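Local coordinates for protein diacylglycerol kinase (Bacillus anthracis, PDB 3S40) that probably phosphorylates diacylglycerol to phosphatidic acid, at residues Asn101-Thr106 with Phe138-Gly143; Pro211-Asn216 with Asp225-Lys230. One frame throughout, in Å; residues are numbered along the deposited sequence.

How the contacts relate
From the N terminus, the chain first completes the parallel sheet that ends at strand 91-96, then enters helix 102-106, the first side of contact 1. That contact closes a loop of 31 intervening residues, which include helix 113-120, strand 125-133 and the start of strand 136-138, and ties the catalytic-domain helix to the turn leading into strand 141-144. Contact 2 opens only later and spans just 8 residues, folding the 211-216 loop back on strand 224-230. The two are therefore in series, neither nested nor crossed. Strands 141-144 and 224-230 flank strand 198-202 in one antiparallel sheet, so both contacts reach it; their centres lie 13 Å apart, their nearest atoms about 6 Å, without touching.

Contact 1 of 2, residues Asn101-Thr106 with Phe138-Gly143; sequences NDFSRT and FLNFWG
L139 rests on one face of the F103 ring, its CG 3.8 Å from the ring centroid and 14° off the normal, which defines a CH-pi contact. T106 CB, from the next turn of the same helix, lies over the opposite face, so the ring is sandwiched between aliphatic groups. Its edge is met by N140, whose OD1 lies in the ring plane 3.7 Å from F103 CD1, with the amide turned 89° against the ring. The same OD1 approaches D102 CB at 3.5 Å. This is the tight half of the contact.

The other half is water-mediated instead of direct, although the touching residues are all buried: the segments share no direct hydrogen bond, and a water spans the gap. It accepts from N140 ND2 at 2.7 Å and is hydrogen-bonded to T106 OG1 at 2.6 Å. Both groups also bond to the 205-206 region, N140 ND2 to Y206 O and T106 OG1 to E205 N. D102 CG stands anti to its own carbonyl carbon (chi1 -80°), which leaves CB facing N140 while the carboxylate accepts from the backbone N atoms of G208 and G209.

Helix 102-106 thus packs against the turn between strands 136-138 and 141-144, where the two antiparallel sheets are joined along the chain, and strand 125-133 borders both sides, V128 touching F103 and V130 touching L139.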
ATOM      1  N   ASN A 101       4.295   8.325  -0.505  1.00 22.35           N
ATOM      2  CA  ASN A 101       2.924   8.215  -0.968  1.00 26.55           C
ATOM      3  C   ASN A 101       2.785   7.026  -1.936  1.00 25.09           C
ATOM      4  O   ASN A 101       2.164   7.123  -2.995  1.00 26.69           O
ATOM      5  CB  ASN A 101       2.529   9.539  -1.610  1.00 23.75           C
ATOM      6  CG  ASN A 101       2.824  10.717  -0.694  1.00 27.21           C
ATOM      7  OD1 ASN A 101       2.370  10.740   0.455  1.00 26.46           O
ATOM      8  ND2 ASN A 101       3.604  11.682  -1.180  1.00 20.73           N
ATOM      9  N   ASP A 102       3.383   5.902  -1.545  1.00 26.33           N
ATOM     10  CA  ASP A 102       3.435   4.711  -2.380  1.00 27.63           C
ATOM     11  C   ASP A 102       2.077   4.258  -2.875  1.00 32.38           C
ATOM     12  O   ASP A 102       1.884   4.008  -4.078  1.00 24.03           O
ATOM     13  CB  ASP A 102       4.119   3.575  -1.627  1.00 34.01           C
ATOM     14  CG  ASP A 102       5.628   3.700  -1.656  1.00 34.91           C
ATOM     15  OD1 ASP A 102       6.133   4.289  -2.635  1.00 31.85           O
ATOM     16  OD2 ASP A 102       6.293   3.220  -0.712  1.00 39.49           O
ATOM     17  N   PHE A 103       1.115   4.140  -1.967  1.00 18.43           N
ATOM     18  CA  PHE A 103      -0.163   3.675  -2.458  1.00 23.34           C
ATOM     19  C   PHE A 103      -0.940   4.679  -3.315  1.00 16.66           C
ATOM     20  O   PHE A 103      -1.656   4.283  -4.245  1.00 23.58           O
ATOM     21  CB  PHE A 103      -1.042   3.012  -1.392  1.00 21.29           C
ATOM     22  CG  PHE A 103      -1.813   1.876  -1.961  1.00 28.80           C
ATOM     23  CD1 PHE A 103      -1.197   0.646  -2.147  1.00 28.40           C
ATOM     24  CD2 PHE A 103      -3.103   2.068  -2.434  1.00 28.75           C
ATOM     25  CE1 PHE A 103      -1.875  -0.403  -2.737  1.00 29.38           C
ATOM     26  CE2 PHE A 103      -3.789   1.034  -3.027  1.00 34.36           C
ATOM     27  CZ  PHE A 103      -3.176  -0.207  -3.184  1.00 36.82           C
ATOM     28  N   SER A 104      -0.785   5.963  -3.025  1.00 21.76           N
ATOM     29  CA  SER A 104      -1.395   6.988  -3.847  1.00 23.15           C
ATOM     30  C   SER A 104      -0.818   6.889  -5.255  1.00 18.32           C
ATOM     31  O   SER A 104      -1.547   7.009  -6.262  1.00 21.71           O
ATOM     32  CB  SER A 104      -1.218   8.400  -3.223  1.00 22.75           C
ATOM     33  OG  SER A 104       0.007   9.022  -3.605  1.00 27.97           O
ATOM     34  N   ARG A 105       0.481   6.626  -5.354  1.00 18.02           N
ATOM     35  CA  ARG A 105       1.076   6.448  -6.689  1.00 23.09           C
ATOM     36  C   ARG A 105       0.526   5.225  -7.405  1.00 24.72           C
ATOM     37  O   ARG A 105       0.303   5.242  -8.610  1.00 28.79           O
ATOM     38  CB  ARG A 105       2.600   6.362  -6.625  1.00 28.11           C
ATOM     39  CG  ARG A 105       3.252   7.683  -6.237  1.00 33.65           C
ATOM     40  CD  ARG A 105       4.734   7.492  -6.004  1.00 49.79           C
ATOM     41  NE  ARG A 105       5.282   8.552  -5.171  1.00 47.64           N
ATOM     42  CZ  ARG A 105       5.806   9.670  -5.654  1.00 44.44           C
ATOM     43  NH1 ARG A 105       6.281  10.586  -4.819  1.00 37.34           N
ATOM     44  NH2 ARG A 105       5.849   9.863  -6.971  1.00 29.63           N
ATOM     45  N   THR A 106       0.291   4.161  -6.656  1.00 24.97           N
ATOM     46  CA  THR A 106      -0.255   2.952  -7.250  1.00 25.41           C
ATOM     47  C   THR A 106      -1.589   3.264  -7.962  1.00 22.74           C
ATOM     48  O   THR A 106      -1.881   2.741  -9.048  1.00 22.78           O
ATOM     49  CB  THR A 106      -0.401   1.853  -6.173  1.00 24.97           C
ATOM     50  OG1 THR A 106       0.907   1.408  -5.781  1.00 16.85           O
ATOM     51  CG2 THR A 106      -1.190   0.669  -6.710  1.00 21.60           C
ATOM     52  N   PHE A 138      -1.982  -5.859   5.072  1.00 43.34           N
ATOM     53  CA  PHE A 138      -1.126  -4.874   4.402  1.00 45.67           C
ATOM     54  C   PHE A 138      -1.550  -4.568   2.969  1.00 43.10           C
ATOM     55  O   PHE A 138      -2.122  -5.408   2.274  1.00 41.68           O
ATOM     56  CB  PHE A 138       0.365  -5.250   4.449  1.00 32.55           C
ATOM     57  CG  PHE A 138       0.719  -6.478   3.661  1.00 38.59           C
ATOM     58  CD1 PHE A 138       1.188  -6.374   2.354  1.00 31.90           C
ATOM     59  CD2 PHE A 138       0.610  -7.736   4.234  1.00 34.97           C
ATOM     60  CE1 PHE A 138       1.537  -7.514   1.632  1.00 31.59           C
ATOM     61  CE2 PHE A 138       0.955  -8.875   3.524  1.00 34.61           C
ATOM     62  CZ  PHE A 138       1.416  -8.767   2.215  1.00 35.23           C
ATOM     63  N   LEU A 139      -1.242  -3.354   2.542  1.00 38.16           N
ATOM     64  CA  LEU A 139      -1.647  -2.854   1.239  1.00 46.22           C
ATOM     65  C   LEU A 139      -0.482  -2.879   0.253  1.00 42.50           C
ATOM     66  O   LEU A 139      -0.671  -3.033  -0.959  1.00 37.41           O
ATOM     67  CB  LEU A 139      -2.142  -1.422   1.402  1.00 39.50           C
ATOM     68  CG  LEU A 139      -3.354  -0.992   0.592  1.00 45.38           C
ATOM     69  CD1 LEU A 139      -4.387  -2.095   0.584  1.00 43.85           C
ATOM     70  CD2 LEU A 139      -3.922   0.299   1.176  1.00 34.09           C
ATOM     71  N   ASN A 140       0.729  -2.726   0.781  1.00 32.02           N
ATOM     72  CA  ASN A 140       1.890  -2.528  -0.068  1.00 31.24           C
ATOM     73  C   ASN A 140       2.828  -3.714  -0.158  1.00 34.13           C
ATOM     74  O   ASN A 140       3.044  -4.263  -1.243  1.00 32.24           O
ATOM     75  CB  ASN A 140       2.662  -1.288   0.365  1.00 37.14           C
ATOM     76  CG  ASN A 140       2.742  -0.269  -0.723  1.00 47.88           C
ATOM     77  OD1 ASN A 140       2.151   0.809  -0.630  1.00 51.01           O
ATOM     78  ND2 ASN A 140       3.457  -0.609  -1.787  1.00 61.35           N
ATOM     79  N   PHE A 141       3.392  -4.120   0.970  1.00 29.15           N
ATOM     80  CA  PHE A 141       4.408  -5.145   0.900  1.00 30.59           C
ATOM     81  C   PHE A 141       4.652  -5.826   2.229  1.00 32.82           C
ATOM     82  O   PHE A 141       4.360  -5.285   3.284  1.00 34.46           O
ATOM     83  CB  PHE A 141       5.721  -4.551   0.361  1.00 34.34           C
ATOM     84  CG  PHE A 141       6.539  -3.843   1.410  1.00 36.29           C
ATOM     85  CD1 PHE A 141       7.534  -4.519   2.101  1.00 32.67           C
ATOM     86  CD2 PHE A 141       6.290  -2.517   1.727  1.00 43.73           C
ATOM     87  CE1 PHE A 141       8.276  -3.879   3.075  1.00 41.13           C
ATOM     88  CE2 PHE A 141       7.029  -1.868   2.713  1.00 48.90           C
ATOM     89  CZ  PHE A 141       8.023  -2.551   3.385  1.00 45.98           C
ATOM     90  N   TRP A 142       5.202  -7.027   2.138  1.00 36.15           N
ATOM     91  CA  TRP A 142       5.665  -7.809   3.269  1.00 29.42           C
ATOM     92  C   TRP A 142       7.111  -8.179   2.902  1.00 37.46           C
ATOM     93  O   TRP A 142       7.369  -8.636   1.785  1.00 39.05           O
ATOM     94  CB  TRP A 142       4.785  -9.053   3.372  1.00 30.52           C
ATOM     95  CG  TRP A 142       5.158 -10.112   4.385  1.00 39.48           C
ATOM     96  CD1 TRP A 142       4.484 -10.412   5.539  1.00 38.47           C
ATOM     97  CD2 TRP A 142       6.238 -11.062   4.298  1.00 38.39           C
ATOM     98  NE1 TRP A 142       5.090 -11.470   6.184  1.00 38.74           N
ATOM     99  CE2 TRP A 142       6.167 -11.885   5.445  1.00 42.44           C
ATOM    100  CE3 TRP A 142       7.262 -11.283   3.373  1.00 40.60           C
ATOM    101  CZ2 TRP A 142       7.089 -12.906   5.694  1.00 47.63           C
ATOM    102  CZ3 TRP A 142       8.169 -12.302   3.615  1.00 44.73           C
ATOM    103  CH2 TRP A 142       8.078 -13.100   4.769  1.00 52.11           C
ATOM    104  N   GLY A 143       8.052  -7.954   3.815  1.00 35.64           N
ATOM    105  CA  GLY A 143       9.451  -8.248   3.554  1.00 45.49           C
ATOM    106  C   GLY A 143      10.266  -8.712   4.759  1.00 45.33           C
ATOM    107  O   GLY A 143      10.098  -8.213   5.873  1.00 48.66           O
TER
HETATM  108  O   HOH W   1       2.159   1.080  -3.511  1.00 38.37           O

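Contact 2 of 2, residues Pro211-Asn216 with Asp225-Lys230; sequences PSFIPN and DIFVVK
The irregular 211-216 loop folds over strand 225-230 with I214 and F227 as the nearest CA pair, 6.8 Å apart, and its bend includes an ST turn in which S212 OG accepts from I214 N at 3.0 Å. I214 faces the strand with two branches, which divide the work. CG2 packs on D225 CB at 3.7 Å, while CG1 and CD1 lie alongside F227, with CD1 3.9 Å from F227 CB. F227 is the side chain that I214, F213 and P215 all meet. With CG anti to the backbone N (chi1 -172°), it reaches up into the loop, where P215 CD meets its CE1 at 4.0 Å. The F213 ring approaches obliquely, the two ring planes inclined at 52°. Its CE1 comes 3.9 Å from CE2 of F227. F237 of helix 234-240 also meets the F213 ring edge-to-face and touches F227, extending the aromatic cluster beyond the two segments.

At the other end the chemistry turns polar. D225 OD1 is hydrogen-bonded to H256 NE2 and OD2 forms a salt bridge with K258 NZ, which also donates to N216 O; K258 thus links the loop to the strand. Apolar packing therefore fits the loop to the sheet, while the buried D225 carboxylate has its charge matched by K258, probably favouring its ionised form.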
ATOM      1  N   PRO A 211       8.506   3.218  -8.840  1.00 34.74           N
ATOM      2  CA  PRO A 211       7.886   1.961  -9.249  1.00 36.04           C
ATOM      3  C   PRO A 211       8.546   0.779  -8.535  1.00 39.79           C
ATOM      4  O   PRO A 211       9.760   0.755  -8.357  1.00 32.83           O
ATOM      5  CB  PRO A 211       8.150   1.916 -10.756  1.00 32.64           C
ATOM      6  CG  PRO A 211       8.259   3.379 -11.148  1.00 31.70           C
ATOM      7  CD  PRO A 211       8.960   4.023  -9.988  1.00 28.79           C
ATOM      8  N   SER A 212       7.724  -0.167  -8.101  1.00 35.52           N
ATOM      9  CA  SER A 212       8.199  -1.370  -7.446  1.00 30.72           C
ATOM     10  C   SER A 212       9.219  -2.085  -8.320  1.00 31.01           C
ATOM     11  O   SER A 212       9.034  -2.202  -9.536  1.00 30.84           O
ATOM     12  CB  SER A 212       7.015  -2.306  -7.180  1.00 33.03           C
ATOM     13  OG  SER A 212       7.449  -3.599  -6.809  1.00 29.19           O
ATOM     14  N   PHE A 213      10.286  -2.584  -7.698  1.00 24.20           N
ATOM     15  CA  PHE A 213      11.264  -3.398  -8.416  1.00 33.63           C
ATOM     16  C   PHE A 213      10.763  -4.819  -8.729  1.00 36.36           C
ATOM     17  O   PHE A 213      11.433  -5.578  -9.434  1.00 41.32           O
ATOM     18  CB  PHE A 213      12.586  -3.446  -7.639  1.00 41.96           C
ATOM     19  CG  PHE A 213      12.443  -3.904  -6.207  1.00 34.58           C
ATOM     20  CD1 PHE A 213      12.168  -5.236  -5.919  1.00 34.37           C
ATOM     21  CD2 PHE A 213      12.604  -3.009  -5.156  1.00 35.20           C
ATOM     22  CE1 PHE A 213      12.051  -5.677  -4.619  1.00 25.33           C
ATOM     23  CE2 PHE A 213      12.484  -3.437  -3.834  1.00 36.76           C
ATOM     24  CZ  PHE A 213      12.210  -4.775  -3.563  1.00 32.03           C
ATOM     25  N   ILE A 214       9.591  -5.183  -8.213  1.00 34.61           N
ATOM     26  CA  ILE A 214       8.963  -6.465  -8.565  1.00 24.01           C
ATOM     27  C   ILE A 214       8.200  -6.322  -9.883  1.00 30.57           C
ATOM     28  O   ILE A 214       7.259  -5.529  -9.982  1.00 32.22           O
ATOM     29  CB  ILE A 214       8.004  -6.955  -7.455  1.00 28.25           C
ATOM     30  CG1 ILE A 214       8.724  -7.007  -6.106  1.00 29.19           C
ATOM     31  CG2 ILE A 214       7.384  -8.336  -7.795  1.00 27.82           C
ATOM     32  CD1 ILE A 214       7.817  -7.436  -4.934  1.00 24.83           C
ATOM     33  N   PRO A 215       8.602  -7.090 -10.909  1.00 31.41           N
ATOM     34  CA  PRO A 215       7.982  -6.938 -12.231  1.00 36.96           C
ATOM     35  C   PRO A 215       6.510  -7.339 -12.249  1.00 29.06           C
ATOM     36  O   PRO A 215       6.110  -8.332 -11.648  1.00 26.73           O
ATOM     37  CB  PRO A 215       8.811  -7.878 -13.129  1.00 37.50           C
ATOM     38  CG  PRO A 215      10.089  -8.085 -12.387  1.00 33.65           C
ATOM     39  CD  PRO A 215       9.686  -8.084 -10.933  1.00 36.47           C
ATOM     40  N   ASN A 216       5.716  -6.543 -12.951  1.00 28.47           N
ATOM     41  CA  ASN A 216       4.276  -6.738 -13.053  1.00 35.83           C
ATOM     42  C   ASN A 216       3.494  -6.992 -11.759  1.00 29.17           C
ATOM     43  O   ASN A 216       2.465  -7.647 -11.793  1.00 25.36           O
ATOM     44  CB  ASN A 216       3.927  -7.826 -14.080  1.00 47.69           C
ATOM     45  CG  ASN A 216       2.499  -7.680 -14.614  1.00 58.65           C
ATOM     46  OD1 ASN A 216       2.038  -6.562 -14.876  1.00 60.08           O
ATOM     47  ND2 ASN A 216       1.787  -8.802 -14.755  1.00 55.43           N
ATOM     48  N   ASP A 225       2.690 -11.212  -5.311  1.00 25.93           N
ATOM     49  CA  ASP A 225       3.965 -11.471  -5.974  1.00 32.84           C
ATOM     50  C   ASP A 225       5.057 -11.825  -4.974  1.00 42.32           C
ATOM     51  O   ASP A 225       5.455 -11.006  -4.138  1.00 38.23           O
ATOM     52  CB  ASP A 225       4.400 -10.270  -6.817  1.00 33.07           C
ATOM     53  CG  ASP A 225       3.610 -10.156  -8.103  1.00 42.68           C
ATOM     54  OD1 ASP A 225       4.197 -10.334  -9.197  1.00 42.36           O
ATOM     55  OD2 ASP A 225       2.389  -9.913  -8.015  1.00 45.52           O
ATOM     56  N   ILE A 226       5.525 -13.061  -5.061  1.00 36.74           N
ATOM     57  CA  ILE A 226       6.664 -13.497  -4.277  1.00 38.17           C
ATOM     58  C   ILE A 226       7.920 -13.124  -5.039  1.00 34.41           C
ATOM     59  O   ILE A 226       8.034 -13.383  -6.236  1.00 36.08           O
ATOM     60  CB  ILE A 226       6.661 -15.017  -4.083  1.00 36.06           C
ATOM     61  CG1 ILE A 226       5.368 -15.470  -3.400  1.00 33.67           C
ATOM     62  CG2 ILE A 226       7.897 -15.453  -3.309  1.00 35.33           C
ATOM     63  CD1 ILE A 226       5.262 -16.976  -3.227  1.00 51.93           C
ATOM     64  N   PHE A 227       8.867 -12.522  -4.339  1.00 29.77           N
ATOM     65  CA  PHE A 227      10.100 -12.083  -4.969  1.00 25.12           C
ATOM     66  C   PHE A 227      11.256 -12.398  -4.025  1.00 28.00           C
ATOM     67  O   PHE A 227      11.316 -11.902  -2.886  1.00 25.64           O
ATOM     68  CB  PHE A 227      10.025 -10.579  -5.267  1.00 37.86           C
ATOM     69  CG  PHE A 227      11.177 -10.052  -6.087  1.00 31.13           C
ATOM     70  CD1 PHE A 227      11.154 -10.130  -7.466  1.00 35.55           C
ATOM     71  CD2 PHE A 227      12.281  -9.483  -5.470  1.00 31.46           C
ATOM     72  CE1 PHE A 227      12.208  -9.642  -8.225  1.00 36.47           C
ATOM     73  CE2 PHE A 227      13.340  -8.989  -6.221  1.00 39.50           C
ATOM     74  CZ  PHE A 227      13.301  -9.067  -7.597  1.00 35.97           C
ATOM     75  N   VAL A 228      12.166 -13.237  -4.497  1.00 33.65           N
ATOM     76  CA  VAL A 228      13.300 -13.657  -3.690  1.00 37.01           C
ATOM     77  C   VAL A 228      14.615 -13.282  -4.353  1.00 34.69           C
ATOM     78  O   VAL A 228      14.845 -13.606  -5.514  1.00 34.28           O
ATOM     79  CB  VAL A 228      13.285 -15.169  -3.486  1.00 44.09           C
ATOM     80  CG1 VAL A 228      14.494 -15.594  -2.664  1.00 44.22           C
ATOM     81  CG2 VAL A 228      11.988 -15.597  -2.814  1.00 32.02           C
ATOM     82  N   VAL A 229      15.487 -12.588  -3.636  1.00 37.57           N
ATOM     83  CA  VAL A 229      16.813 -12.381  -4.193  1.00 44.03           C
ATOM     84  C   VAL A 229      17.777 -13.369  -3.555  1.00 53.00           C
ATOM     85  O   VAL A 229      17.972 -13.364  -2.342  1.00 54.54           O
ATOM     86  CB  VAL A 229      17.318 -10.965  -4.013  1.00 40.27           C
ATOM     87  CG1 VAL A 229      18.661 -10.805  -4.736  1.00 38.71           C
ATOM     88  CG2 VAL A 229      16.294  -9.975  -4.551  1.00 40.71           C
ATOM     89  N   LYS A 230      18.360 -14.227  -4.383  1.00 61.90           N
ATOM     90  CA  LYS A 230      19.238 -15.277  -3.890  1.00 72.20           C
ATOM     91  C   LYS A 230      20.572 -14.690  -3.456  1.00 74.11           C
ATOM     92  O   LYS A 230      20.911 -13.564  -3.820  1.00 70.41           O
ATOM     93  CB  LYS A 230      19.436 -16.345  -4.965  1.00 74.39           C
ATOM     94  CG  LYS A 230      18.128 -16.828  -5.570  1.00 79.31           C
ATOM     95  CD  LYS A 230      18.341 -17.876  -6.653  1.00 87.49           C
ATOM     96  CE  LYS A 230      17.019 -18.231  -7.330  1.00 93.98           C
ATOM     97  NZ  LYS A 230      17.161 -19.270  -8.392  1.00 96.99           N
TER